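Local coordinates for protein transcriptional regulator I2 (Pseudomonas fluorescens A506, PDB 4MO7) that is a superantigen associated with Crohn's disease, built as a TetR-family protein and probably able to act as a DNA-binding transcriptional regulator, at residues A[40-45]-A[75-80]. Numbering follows the deposited sequence.
Sequences HLFRNK and EILRAV. With MG (magnesium ion), chain B.
With CG set beside its own backbone N and anti to the carbonyl carbon (chi1 -69°), F42 sends its ring across to helix 73-97, where I76 and L77 each offer a methyl group. In I76 the branch CG2 reaches the far end of the ring, 4.0 Å from F42 CE2, the two side chains meeting at roughly a right angle. L77, its CG anti to the backbone N (chi1 -179°), brings CD1 to the opposite side of the ring plane from I76 CG2, 4.0 Å from F42 CD2. The ring also approaches the L77 backbone, with F42 CE2 4.0 Å from L77 CA, and V80 CG2, on the side of I76 CG2, adds a looser touch at 4.4 Å from F42 CE2. All three aliphatic groups approach the ring obliquely. The contact is wholly apolar and buried, and a single aromatic side chain spans the axes of segments 40-45 and 75-80, 11.5 Å apart at closest and crossing at -97°. F47 packs edge-to-face with F42, while I76 also rests on L55 of helix 52-59 and on A38. Two residues before F42, H40 NE2 binds a magnesium ion at 2.2 Å, away from the apolar contact. The packing joins helix 30-45 to the start of the long helix 73-97, as in TetR-type DNA-binding domains, where the helix after the three-helix bundle containing the helix-turn-helix packs against that bundle.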
loop_
_atom_site.group_PDB
_atom_site.type_symbol
_atom_site.label_atom_id
_atom_site.label_comp_id
_atom_site.label_asym_id
_atom_site.label_seq_id
_atom_site.Cartn_x
_atom_site.Cartn_y
_atom_site.Cartn_z
ATOM N N HIS A 40 25.778 0.565 1.795
ATOM C CA HIS A 40 25.715 1.957 2.245
ATOM C C HIS A 40 25.811 2.981 1.142
ATOM O O HIS A 40 25.017 3.956 1.148
ATOM C CB HIS A 40 26.818 2.218 3.252
ATOM C CG HIS A 40 26.552 1.556 4.540
ATOM N ND1 HIS A 40 25.710 2.094 5.496
ATOM C CD2 HIS A 40 26.971 0.371 5.020
ATOM C CE1 HIS A 40 25.623 1.262 6.510
ATOM N NE2 HIS A 40 26.379 0.215 6.244
ATOM N N LEU A 41 26.796 2.803 0.254
ATOM C CA LEU A 41 26.999 3.752 -0.851
ATOM C C LEU A 41 25.719 3.822 -1.683
ATOM O O LEU A 41 25.196 4.909 -1.953
ATOM C CB LEU A 41 28.189 3.363 -1.711
ATOM C CG LEU A 41 29.548 3.956 -1.297
ATOM C CD1 LEU A 41 29.828 3.575 0.145
ATOM C CD2 LEU A 41 30.623 3.384 -2.188
ATOM N N PHE A 42 25.149 2.668 -2.001
ATOM C CA PHE A 42 23.930 2.687 -2.797
ATOM C C PHE A 42 22.807 3.406 -2.076
ATOM O O PHE A 42 22.051 4.137 -2.703
ATOM C CB PHE A 42 23.491 1.251 -3.132
ATOM C CG PHE A 42 24.395 0.529 -4.075
ATOM C CD1 PHE A 42 25.360 1.207 -4.838
ATOM C CD2 PHE A 42 24.307 -0.858 -4.184
ATOM C CE1 PHE A 42 26.171 0.529 -5.699
ATOM C CE2 PHE A 42 25.131 -1.570 -5.067
ATOM C CZ PHE A 42 26.081 -0.871 -5.821
ATOM N N ARG A 43 22.676 3.179 -0.770
ATOM C CA ARG A 43 21.614 3.786 0.028
ATOM C C ARG A 43 21.872 5.281 0.111
ATOM O O ARG A 43 20.945 6.085 -0.068
ATOM C CB ARG A 43 21.623 3.205 1.445
ATOM C CG ARG A 43 20.700 3.969 2.424
ATOM C CD ARG A 43 19.266 4.025 1.893
ATOM N NE ARG A 43 18.367 4.777 2.786
ATOM C CZ ARG A 43 17.318 5.493 2.378
ATOM N NH1 ARG A 43 17.014 5.572 1.084
ATOM N NH2 ARG A 43 16.567 6.129 3.268
ATOM N N ASN A 44 23.118 5.674 0.377
ATOM C CA ASN A 44 23.394 7.110 0.541
ATOM C C ASN A 44 23.286 7.893 -0.742
ATOM O O ASN A 44 22.815 9.038 -0.722
ATOM C CB ASN A 44 24.805 7.370 1.141
ATOM C CG ASN A 44 25.061 6.603 2.443
ATOM O OD1 ASN A 44 24.148 6.308 3.207
ATOM N ND2 ASN A 44 26.332 6.239 2.675
ATOM N N LYS A 45 23.798 7.341 -1.833
ATOM C CA LYS A 45 23.960 8.155 -3.026
ATOM C C LYS A 45 23.031 7.742 -4.147
ATOM O O LYS A 45 22.884 8.470 -5.120
ATOM C CB LYS A 45 25.372 8.064 -3.537
ATOM C CG LYS A 45 26.421 8.307 -2.434
ATOM C CD LYS A 45 27.751 7.928 -2.971
ATOM C CE LYS A 45 28.220 9.007 -3.951
ATOM N NZ LYS A 45 29.303 8.478 -4.793
ATOM N N GLU A 75 25.272 -6.929 -10.749
ATOM C CA GLU A 75 25.345 -8.094 -9.862
ATOM C C GLU A 75 25.642 -7.731 -8.389
ATOM O O GLU A 75 25.193 -8.451 -7.501
ATOM C CB GLU A 75 26.336 -9.152 -10.349
ATOM C CG GLU A 75 26.242 -10.468 -9.599
ATOM C CD GLU A 75 27.092 -11.550 -10.219
ATOM O OE1 GLU A 75 26.522 -12.537 -10.714
ATOM O OE2 GLU A 75 28.329 -11.407 -10.207
ATOM N N ILE A 76 26.400 -6.668 -8.129
ATOM C CA ILE A 76 26.594 -6.190 -6.756
ATOM C C ILE A 76 25.234 -5.806 -6.170
ATOM O O ILE A 76 24.947 -6.137 -5.008
ATOM C CB ILE A 76 27.515 -4.969 -6.680
ATOM C CG1 ILE A 76 28.887 -5.351 -7.250
ATOM C CG2 ILE A 76 27.738 -4.552 -5.229
ATOM C CD1 ILE A 76 29.838 -4.185 -7.348
ATOM N N LEU A 77 24.387 -5.144 -6.972
ATOM C CA LEU A 77 23.066 -4.694 -6.488
ATOM C C LEU A 77 22.202 -5.888 -6.185
ATOM O O LEU A 77 21.566 -5.946 -5.119
ATOM C CB LEU A 77 22.369 -3.791 -7.507
ATOM C CG LEU A 77 20.989 -3.210 -7.153
ATOM C CD1 LEU A 77 21.042 -2.349 -5.930
ATOM C CD2 LEU A 77 20.418 -2.449 -8.398
ATOM N N ARG A 78 22.190 -6.865 -7.092
ATOM C CA ARG A 78 21.487 -8.136 -6.847
ATOM C C ARG A 78 21.921 -8.756 -5.527
ATOM O O ARG A 78 21.081 -9.203 -4.744
ATOM C CB ARG A 78 21.814 -9.133 -7.966
ATOM C CG ARG A 78 21.190 -10.520 -7.719
ATOM C CD ARG A 78 21.831 -11.503 -8.696
ATOM N NE ARG A 78 21.828 -12.835 -8.116
ATOM C CZ ARG A 78 22.435 -13.883 -8.662
ATOM N NH1 ARG A 78 23.085 -13.731 -9.810
ATOM N NH2 ARG A 78 22.387 -15.075 -8.065
ATOM N N ALA A 79 23.229 -8.792 -5.265
ATOM C CA ALA A 79 23.725 -9.484 -4.061
ATOM C C ALA A 79 23.375 -8.699 -2.817
ATOM O O ALA A 79 23.077 -9.313 -1.788
ATOM C CB ALA A 79 25.250 -9.697 -4.134
ATOM N N VAL A 80 23.391 -7.378 -2.873
ATOM C CA VAL A 80 22.954 -6.567 -1.697
ATOM C C VAL A 80 21.515 -6.937 -1.383
ATOM O O VAL A 80 21.138 -7.170 -0.225
ATOM C CB VAL A 80 23.063 -5.074 -2.006
ATOM C CG1 VAL A 80 22.343 -4.197 -0.995
ATOM C CG2 VAL A 80 24.551 -4.698 -2.099
HETATM MG MG MG B . 26.950 -1.477 7.609
#